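Local coordinates for protein Non-sulfated chondroitin lyase E66 (Autographa californica nucleopolyhedrovirus, PDB 3VSN) that cleaves non-sulfated chondroitin as a baculovirus envelope lyase essential for oral infectivity, and may help the virus breach the peritrophic matrix of the host midgut, at residues Lys330-Tyr335 and Phe448-Gly452; Ala420-Ala425 and Met594-Lys600. All blocks are in the same frame, centred on the assembly; numbering follows the deposited sequence.

Contact 1 and contact 2 lie on the same side of the chain's centre, about 14 Å apart between centres, and share one antiparallel sheet: strands 414-421 and 440-449 both belong to it, with 426-434 between them. Contact 1 ties its hairpin turn 448-452 to the hairpin turn 330-335 of a smaller sheet, contact 2 its turn 420-425 to the hairpin end 594-600 of the C-terminal sheet. The two meet directly: Lys330 NZ lies 2.7 Å from Thr424 O, Phe448 O packs 3.3 Å from Ala425 CB, and Asp450 OD2 sits 3.4 Å from Thr424 CB. Neither contact reaches the catalytic residues; a glycerol, probably from the crystallisation liquor, is hydrogen-bonded by Asp423 OD1 and Thr422 O.

Contact 1 of 2, residues Lys330-Tyr335 and Phe448-Gly452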
ATOM      1  N   LYS A 330       2.804  -3.743 -10.957  1.00 11.91           N
ATOM      2  CA  LYS A 330       3.513  -3.200 -12.101  1.00 11.89           C
ATOM      3  C   LYS A 330       3.424  -1.689 -12.098  1.00 11.91           C
ATOM      4  O   LYS A 330       2.340  -1.119 -11.945  1.00 11.80           O
ATOM      5  CB  LYS A 330       2.953  -3.765 -13.412  1.00 11.69           C
ATOM      6  CG  LYS A 330       3.575  -3.164 -14.667  1.00 11.70           C
ATOM      7  CD  LYS A 330       3.038  -3.843 -15.915  1.00 11.64           C
ATOM      8  CE  LYS A 330       3.320  -3.031 -17.169  1.00 11.77           C
ATOM      9  NZ  LYS A 330       4.754  -3.032 -17.580  1.00 11.79           N
ATOM     10  N   LEU A 331       4.578  -1.049 -12.252  1.00 11.95           N
ATOM     11  CA  LEU A 331       4.634   0.382 -12.474  1.00 11.92           C
ATOM     12  C   LEU A 331       5.293   0.615 -13.824  1.00 11.91           C
ATOM     13  O   LEU A 331       6.455   0.260 -14.024  1.00 11.75           O
ATOM     14  CB  LEU A 331       5.414   1.094 -11.358  1.00 12.06           C
ATOM     15  CG  LEU A 331       5.429   2.625 -11.467  1.00 12.28           C
ATOM     16  CD1 LEU A 331       4.078   3.216 -11.078  1.00 12.35           C
ATOM     17  CD2 LEU A 331       6.548   3.225 -10.626  1.00 12.42           C
ATOM     18  N   SER A 332       4.536   1.193 -14.751  1.00 11.80           N
ATOM     19  CA  SER A 332       5.062   1.527 -16.060  1.00 12.02           C
ATOM     20  C   SER A 332       5.087   3.044 -16.232  1.00 12.20           C
ATOM     21  O   SER A 332       4.768   3.790 -15.298  1.00 12.07           O
ATOM     22  CB  SER A 332       4.226   0.864 -17.162  1.00 11.99           C
ATOM     23  OG  SER A 332       3.005   1.557 -17.370  1.00 11.81           O
ATOM     24  N   LYS A 333       5.471   3.494 -17.423  1.00 12.37           N
ATOM     25  CA  LYS A 333       5.437   4.917 -17.752  1.00 12.77           C
ATOM     26  C   LYS A 333       4.002   5.461 -17.769  1.00 12.56           C
ATOM     27  O   LYS A 333       3.792   6.658 -17.594  1.00 12.68           O
ATOM     28  CB  LYS A 333       6.122   5.174 -19.100  1.00 13.37           C
ATOM     29  CG  LYS A 333       7.622   4.890 -19.097  1.00 13.97           C
ATOM     30  CD  LYS A 333       8.249   5.107 -20.467  1.00 14.60           C
ATOM     31  CE  LYS A 333       9.710   4.674 -20.455  1.00 15.15           C
ATOM     32  NZ  LYS A 333      10.331   4.740 -21.807  1.00 15.78           N
ATOM     33  N   THR A 334       3.023   4.576 -17.962  1.00 12.05           N
ATOM     34  CA  THR A 334       1.632   4.999 -18.154  1.00 11.82           C
ATOM     35  C   THR A 334       0.656   4.591 -17.050  1.00 11.66           C
ATOM     36  O   THR A 334      -0.369   5.254 -16.859  1.00 11.75           O
ATOM     37  CB  THR A 334       1.070   4.523 -19.513  1.00 11.78           C
ATOM     38  OG1 THR A 334       1.167   3.095 -19.605  1.00 11.73           O
ATOM     39  CG2 THR A 334       1.822   5.176 -20.675  1.00 11.83           C
ATOM     40  N   TYR A 335       0.951   3.511 -16.329  1.00 11.45           N
ATOM     41  CA  TYR A 335       0.023   3.047 -15.292  1.00 11.37           C
ATOM     42  C   TYR A 335       0.649   2.385 -14.068  1.00 11.32           C
ATOM     43  O   TYR A 335       1.811   1.980 -14.078  1.00 11.34           O
ATOM     44  CB  TYR A 335      -1.088   2.161 -15.890  1.00 11.18           C
ATOM     45  CG  TYR A 335      -0.734   0.713 -16.207  1.00 11.02           C
ATOM     46  CD1 TYR A 335      -0.361   0.330 -17.498  1.00 10.96           C
ATOM     47  CD2 TYR A 335      -0.822  -0.280 -15.228  1.00 10.91           C
ATOM     48  CE1 TYR A 335      -0.068  -0.995 -17.799  1.00 10.98           C
ATOM     49  CE2 TYR A 335      -0.524  -1.605 -15.518  1.00 11.06           C
ATOM     50  CZ  TYR A 335      -0.152  -1.960 -16.804  1.00 10.92           C
ATOM     51  OH  TYR A 335       0.130  -3.278 -17.092  1.00 10.97           O
ATOM     52  N   PHE A 448      -0.764  -8.396 -16.550  1.00 11.24           N
ATOM     53  CA  PHE A 448      -0.376  -6.999 -16.777  1.00 11.43           C
ATOM     54  C   PHE A 448       0.688  -6.945 -17.871  1.00 11.43           C
ATOM     55  O   PHE A 448       1.612  -7.765 -17.885  1.00 11.32           O
ATOM     56  CB  PHE A 448       0.193  -6.350 -15.503  1.00 11.80           C
ATOM     57  CG  PHE A 448      -0.803  -6.181 -14.383  1.00 12.25           C
ATOM     58  CD1 PHE A 448      -1.840  -5.258 -14.477  1.00 12.30           C
ATOM     59  CD2 PHE A 448      -0.674  -6.917 -13.208  1.00 12.62           C
ATOM     60  CE1 PHE A 448      -2.747  -5.097 -13.437  1.00 12.60           C
ATOM     61  CE2 PHE A 448      -1.575  -6.758 -12.160  1.00 12.82           C
ATOM     62  CZ  PHE A 448      -2.618  -5.850 -12.278  1.00 12.87           C
ATOM     63  N   TYR A 449       0.565  -5.972 -18.771  1.00 11.35           N
ATOM     64  CA  TYR A 449       1.526  -5.767 -19.860  1.00 11.58           C
ATOM     65  C   TYR A 449       1.499  -4.290 -20.276  1.00 11.59           C
ATOM     66  O   TYR A 449       0.696  -3.519 -19.756  1.00 11.53           O
ATOM     67  CB  TYR A 449       1.166  -6.671 -21.052  1.00 11.76           C
ATOM     68  CG  TYR A 449      -0.227  -6.409 -21.584  1.00 11.88           C
ATOM     69  CD1 TYR A 449      -1.340  -7.060 -21.040  1.00 12.02           C
ATOM     70  CD2 TYR A 449      -0.440  -5.482 -22.605  1.00 12.00           C
ATOM     71  CE1 TYR A 449      -2.622  -6.798 -21.510  1.00 11.99           C
ATOM     72  CE2 TYR A 449      -1.715  -5.215 -23.079  1.00 12.07           C
ATOM     73  CZ  TYR A 449      -2.798  -5.879 -22.534  1.00 12.05           C
ATOM     74  OH  TYR A 449      -4.062  -5.617 -23.017  1.00 12.54           O
ATOM     75  N   ASP A 450       2.366  -3.885 -21.202  1.00 11.83           N
ATOM     76  CA  ASP A 450       2.286  -2.527 -21.749  1.00 12.26           C
ATOM     77  C   ASP A 450       1.334  -2.546 -22.955  1.00 12.15           C
ATOM     78  O   ASP A 450       1.654  -3.198 -23.940  1.00 12.19           O
ATOM     79  CB  ASP A 450       3.677  -2.031 -22.179  1.00 12.55           C
ATOM     80  CG  ASP A 450       4.687  -2.009 -21.033  1.00 12.97           C
ATOM     81  OD1 ASP A 450       4.316  -1.701 -19.882  1.00 13.09           O
ATOM     82  OD2 ASP A 450       5.877  -2.273 -21.290  1.00 13.52           O
ATOM     83  N   HIS A 451       0.177  -1.869 -22.915  1.00 12.07           N
ATOM     84  CA  HIS A 451      -0.274  -0.979 -21.842  1.00 12.02           C
ATOM     85  C   HIS A 451      -1.658  -1.354 -21.379  1.00 11.78           C
ATOM     86  O   HIS A 451      -2.624  -0.594 -21.566  1.00 11.66           O
ATOM     87  CB  HIS A 451      -0.304   0.460 -22.343  1.00 12.58           C
ATOM     88  CG  HIS A 451       1.038   0.984 -22.796  1.00 13.12           C
ATOM     89  ND1 HIS A 451       1.801   1.776 -22.022  1.00 13.41           N
ATOM     90  CD2 HIS A 451       1.735   0.808 -23.989  1.00 13.56           C
ATOM     91  CE1 HIS A 451       2.933   2.090 -22.681  1.00 13.71           C
ATOM     92  NE2 HIS A 451       2.891   1.496 -23.884  1.00 13.97           N
ATOM     93  N   GLY A 452      -1.789  -2.528 -20.777  1.00 11.45           N
ATOM     94  CA  GLY A 452      -3.103  -2.992 -20.366  1.00 11.24           C
ATOM     95  C   GLY A 452      -3.101  -4.158 -19.406  1.00 10.97           C
ATOM     96  O   GLY A 452      -2.064  -4.541 -18.871  1.00 10.69           O
TER
HETATM   97  O   HOH W   1       2.346   0.215 -19.622  1.00 12.11           O
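Lys330 and Asp450 supply the charged part of this contact, a salt bridge of 2.7 Å from NZ to OD1. The lysine chain, CG anti to its backbone N (chi1 176°), stays extended until a final bend at chi4 turns NZ onto the carboxylate, met 38° above its plane. NZ has a second partner in the carbonyl of Thr424, so the ammonium joins two loops of the neighbouring sheet.

Two further hydrogen bonds cross the contact. Tyr335 OH donates to Tyr449 O over 2.7 Å, reaching the oxygen from one face of the carbonyl plane while Gly452 N comes from the other. Thr334 OG1 meets His451 ND1 at the edge of the imidazole, 2.8 Å away, and Asp450 CB lies over one face of that ring.

Each segment is the turn of a beta hairpin, linking strands 327-331 and 335-340 on one side and 440-449 and 452-461 on the other, so the contact sets the ends of two antiparallel sheets against each other. The second turn includes a cis peptide bond between Asp450 and His451. In the first, Ser332 OG accepts from the backbone N of both Thr334 and Tyr335, an ST turn and ST motif together. A water bridges that hydroxyl to Asp450 OD1, donating to the carboxylate over 2.8 Å.

Apolar contact fills the side toward Phe448: Lys330 CD lies 3.8 Å from Phe448 CB as the two side chains slide past each other in opposite directions, and Tyr335 CE2 lies 4.0 Å from Phe448 CD1. Ile368 touches both aromatic side chains.

Contact 2 of 2, residues Ala420-Ala425 and Met594-Lys600; sequences AKTDTA and MVKENNK
Glu597 points its carboxylate into the turn between Thr422 and Thr424, where two antiparallel sheets of the C-terminal beta region meet through their hairpins. Residues 420-425 connect strands 414-421 and 426-434; residues 594-600 carry the type II' turn, Glu597 to Lys600, that connects 592-597 and 600-605.

The glutamate stands fully extended from its strand, chi1 177° and chi2 180°, and this reach brings both oxygens to the opposing loop. OE1 is gripped twice: Thr422 OG1 donates on its anti side at 2.6 Å, and the backbone N of Thr424 on its syn side at 2.9 Å, nearly straight at 173°. OE2 takes a very short bond of 2.5 Å from Thr424 OG1, whose side chain crosses the glutamate at about a right angle. With three donors on two oxygens the carboxylate is fixed against rotation, and the bonds probably favour its charged form.

Further back along the strand, Val595 lies obliquely to Thr422, its CG1 3.8 Å from the threonine methyl CG2. Val595 CG2 packs 4.1 Å from Ala420 CB, while CG1 also reaches Ala425 CB.

From the start of strand 600-605, Lys600 extends past Thr422, and a bend at its last torsion lets NZ make a weak hydrogen bond of 3.2 Å to Lys421 O.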
ATOM      1  N   ALA A 420       3.968 -15.265 -12.077  1.00 11.50           N
ATOM      2  CA  ALA A 420       5.115 -15.341 -12.977  1.00 11.98           C
ATOM      3  C   ALA A 420       5.296 -13.990 -13.640  1.00 12.14           C
ATOM      4  O   ALA A 420       4.323 -13.379 -14.077  1.00 12.12           O
ATOM      5  CB  ALA A 420       4.914 -16.428 -14.026  1.00 11.87           C
ATOM      6  N   LYS A 421       6.536 -13.516 -13.707  1.00 12.49           N
ATOM      7  CA  LYS A 421       6.799 -12.218 -14.322  1.00 12.99           C
ATOM      8  C   LYS A 421       8.054 -12.212 -15.184  1.00 13.24           C
ATOM      9  O   LYS A 421       8.988 -12.992 -14.967  1.00 12.77           O
ATOM     10  CB  LYS A 421       6.878 -11.112 -13.257  1.00 13.06           C
ATOM     11  CG  LYS A 421       8.094 -11.214 -12.342  1.00 13.46           C
ATOM     12  CD  LYS A 421       8.166 -10.049 -11.370  1.00 13.76           C
ATOM     13  CE  LYS A 421       9.507 -10.003 -10.652  1.00 14.01           C
ATOM     14  NZ  LYS A 421       9.684 -11.155  -9.723  1.00 14.31           N
ATOM     15  N   THR A 422       8.046 -11.320 -16.170  1.00 13.91           N
ATOM     16  CA  THR A 422       9.204 -11.048 -17.016  1.00 14.89           C
ATOM     17  C   THR A 422       9.503  -9.544 -16.965  1.00 15.70           C
ATOM     18  O   THR A 422       9.063  -8.863 -16.035  1.00 16.12           O
ATOM     19  CB  THR A 422       8.968 -11.501 -18.472  1.00 14.90           C
ATOM     20  OG1 THR A 422       7.770 -10.891 -18.974  1.00 15.22           O
ATOM     21  CG2 THR A 422       8.849 -13.024 -18.563  1.00 14.93           C
ATOM     22  N   ASP A 423      10.214  -9.040 -17.974  1.00 16.08           N
ATOM     23  CA  ASP A 423      10.658  -7.642 -18.022  0.50 16.24           C
ATOM     24  C   ASP A 423       9.522  -6.634 -17.875  1.00 16.00           C
ATOM     25  O   ASP A 423       9.583  -5.732 -17.038  1.00 16.02           O
ATOM     26  CB  ASP A 423      11.396  -7.360 -19.334  0.50 17.08           C
ATOM     27  CG  ASP A 423      12.854  -7.751 -19.279  0.50 17.64           C
ATOM     28  OD1 ASP A 423      13.288  -8.313 -18.256  0.50 18.07           O
ATOM     29  OD2 ASP A 423      13.568  -7.494 -20.273  0.50 17.99           O
ATOM     30  N   THR A 424       8.489  -6.781 -18.704  1.00 15.09           N
ATOM     31  CA  THR A 424       7.404  -5.801 -18.758  1.00 14.56           C
ATOM     32  C   THR A 424       6.037  -6.387 -18.412  1.00 13.77           C
ATOM     33  O   THR A 424       5.051  -5.656 -18.335  1.00 13.67           O
ATOM     34  CB  THR A 424       7.304  -5.141 -20.153  1.00 14.76           C
ATOM     35  OG1 THR A 424       6.818  -6.098 -21.103  1.00 15.11           O
ATOM     36  CG2 THR A 424       8.660  -4.601 -20.612  1.00 14.90           C
ATOM     37  N   ALA A 425       5.982  -7.699 -18.203  1.00 12.87           N
ATOM     38  CA  ALA A 425       4.708  -8.368 -17.988  1.00 12.19           C
ATOM     39  C   ALA A 425       4.709  -9.235 -16.738  1.00 11.76           C
ATOM     40  O   ALA A 425       5.748  -9.738 -16.320  1.00 11.59           O
ATOM     41  CB  ALA A 425       4.335  -9.192 -19.213  1.00 12.15           C
ATOM     42  N   MET A 594       2.611 -19.246 -16.403  1.00 11.80           N
ATOM     43  CA  MET A 594       3.833 -19.003 -17.165  1.00 12.16           C
ATOM     44  C   MET A 594       3.722 -17.712 -17.958  1.00 11.92           C
ATOM     45  O   MET A 594       2.652 -17.395 -18.486  1.00 11.54           O
ATOM     46  CB  MET A 594       4.099 -20.166 -18.133  1.00 12.94           C
ATOM     47  CG  MET A 594       5.386 -20.031 -18.941  1.00 14.00           C
ATOM     48  SD  MET A 594       5.342 -20.894 -20.531  1.00 16.12           S
ATOM     49  CE  MET A 594       4.470 -19.683 -21.514  1.00 15.34           C
ATOM     50  N   VAL A 595       4.827 -16.975 -18.039  1.00 11.71           N
ATOM     51  CA  VAL A 595       4.926 -15.806 -18.909  1.00 12.01           C
ATOM     52  C   VAL A 595       6.207 -15.909 -19.725  1.00 12.36           C
ATOM     53  O   VAL A 595       7.262 -16.246 -19.187  1.00 12.37           O
ATOM     54  CB  VAL A 595       4.912 -14.480 -18.113  1.00 12.01           C
ATOM     55  CG1 VAL A 595       5.097 -13.284 -19.043  1.00 11.97           C
ATOM     56  CG2 VAL A 595       3.606 -14.337 -17.345  1.00 11.88           C
ATOM     57  N   LYS A 596       6.100 -15.629 -21.023  1.00 12.77           N
ATOM     58  CA  LYS A 596       7.251 -15.630 -21.927  1.00 13.41           C
ATOM     59  C   LYS A 596       7.376 -14.272 -22.593  1.00 13.81           C
ATOM     60  O   LYS A 596       6.410 -13.755 -23.160  1.00 13.79           O
ATOM     61  CB  LYS A 596       7.112 -16.733 -22.986  1.00 13.39           C
ATOM     62  CG  LYS A 596       8.149 -16.674 -24.100  1.00 13.77           C
ATOM     63  CD  LYS A 596       8.046 -17.865 -25.040  1.00 13.91           C
ATOM     64  CE  LYS A 596       8.861 -17.636 -26.305  1.00 14.33           C
ATOM     65  NZ  LYS A 596       8.176 -16.722 -27.262  1.00 14.27           N
ATOM     66  N   GLU A 597       8.572 -13.698 -22.519  1.00 14.65           N
ATOM     67  CA  GLU A 597       8.849 -12.414 -23.141  1.00 15.84           C
ATOM     68  C   GLU A 597      10.308 -12.356 -23.553  1.00 16.81           C
ATOM     69  O   GLU A 597      11.210 -12.600 -22.742  1.00 16.52           O
ATOM     70  CB  GLU A 597       8.498 -11.254 -22.194  1.00 15.87           C
ATOM     71  CG  GLU A 597       8.827  -9.884 -22.764  1.00 16.26           C
ATOM     72  CD  GLU A 597       8.475  -8.735 -21.835  1.00 16.58           C
ATOM     73  OE1 GLU A 597       8.354  -8.938 -20.606  1.00 16.35           O
ATOM     74  OE2 GLU A 597       8.326  -7.609 -22.355  1.00 17.02           O
ATOM     75  N   ASN A 598      10.523 -12.020 -24.824  1.00 18.13           N
ATOM     76  CA  ASN A 598      11.848 -12.036 -25.434  1.00 19.45           C
ATOM     77  C   ASN A 598      12.460 -13.434 -25.307  1.00 19.77           C
ATOM     78  O   ASN A 598      11.851 -14.403 -25.761  1.00 20.87           O
ATOM     79  CB  ASN A 598      12.733 -10.923 -24.850  1.00 19.83           C
ATOM     80  CG  ASN A 598      12.132  -9.541 -25.057  1.00 20.46           C
ATOM     81  OD1 ASN A 598      11.536  -9.262 -26.103  1.00 20.98           O
ATOM     82  ND2 ASN A 598      12.279  -8.671 -24.064  1.00 20.54           N
ATOM     83  N   ASN A 599      13.624 -13.543 -24.675  1.00 20.50           N
ATOM     84  CA  ASN A 599      14.284 -14.835 -24.484  1.00 20.81           C
ATOM     85  C   ASN A 599      14.181 -15.343 -23.039  1.00 20.08           C
ATOM     86  O   ASN A 599      15.024 -16.120 -22.583  1.00 19.63           O
ATOM     87  CB  ASN A 599      15.756 -14.744 -24.915  1.00 22.72           C
ATOM     88  CG  ASN A 599      16.599 -13.911 -23.959  1.00 24.47           C
ATOM     89  OD1 ASN A 599      16.102 -12.988 -23.302  1.00 26.16           O
ATOM     90  ND2 ASN A 599      17.885 -14.240 -23.866  1.00 25.41           N
ATOM     91  N   LYS A 600      13.156 -14.891 -22.323  1.00 18.57           N
ATOM     92  CA  LYS A 600      12.996 -15.229 -20.911  1.00 18.12           C
ATOM     93  C   LYS A 600      11.627 -15.846 -20.662  1.00 16.86           C
ATOM     94  O   LYS A 600      10.631 -15.384 -21.211  1.00 16.24           O
ATOM     95  CB  LYS A 600      13.178 -13.973 -20.057  1.00 19.39           C
ATOM     96  CG  LYS A 600      13.148 -14.203 -18.556  1.00 21.07           C
ATOM     97  CD  LYS A 600      13.207 -12.875 -17.816  1.00 22.58           C
ATOM     98  CE  LYS A 600      13.280 -13.074 -16.309  1.00 23.59           C
ATOM     99  NZ  LYS A 600      12.008 -13.637 -15.773  1.00 24.86           N
TER
HETATM  100  O   HOH W   2      12.065 -10.501 -20.532  1.00 20.81           O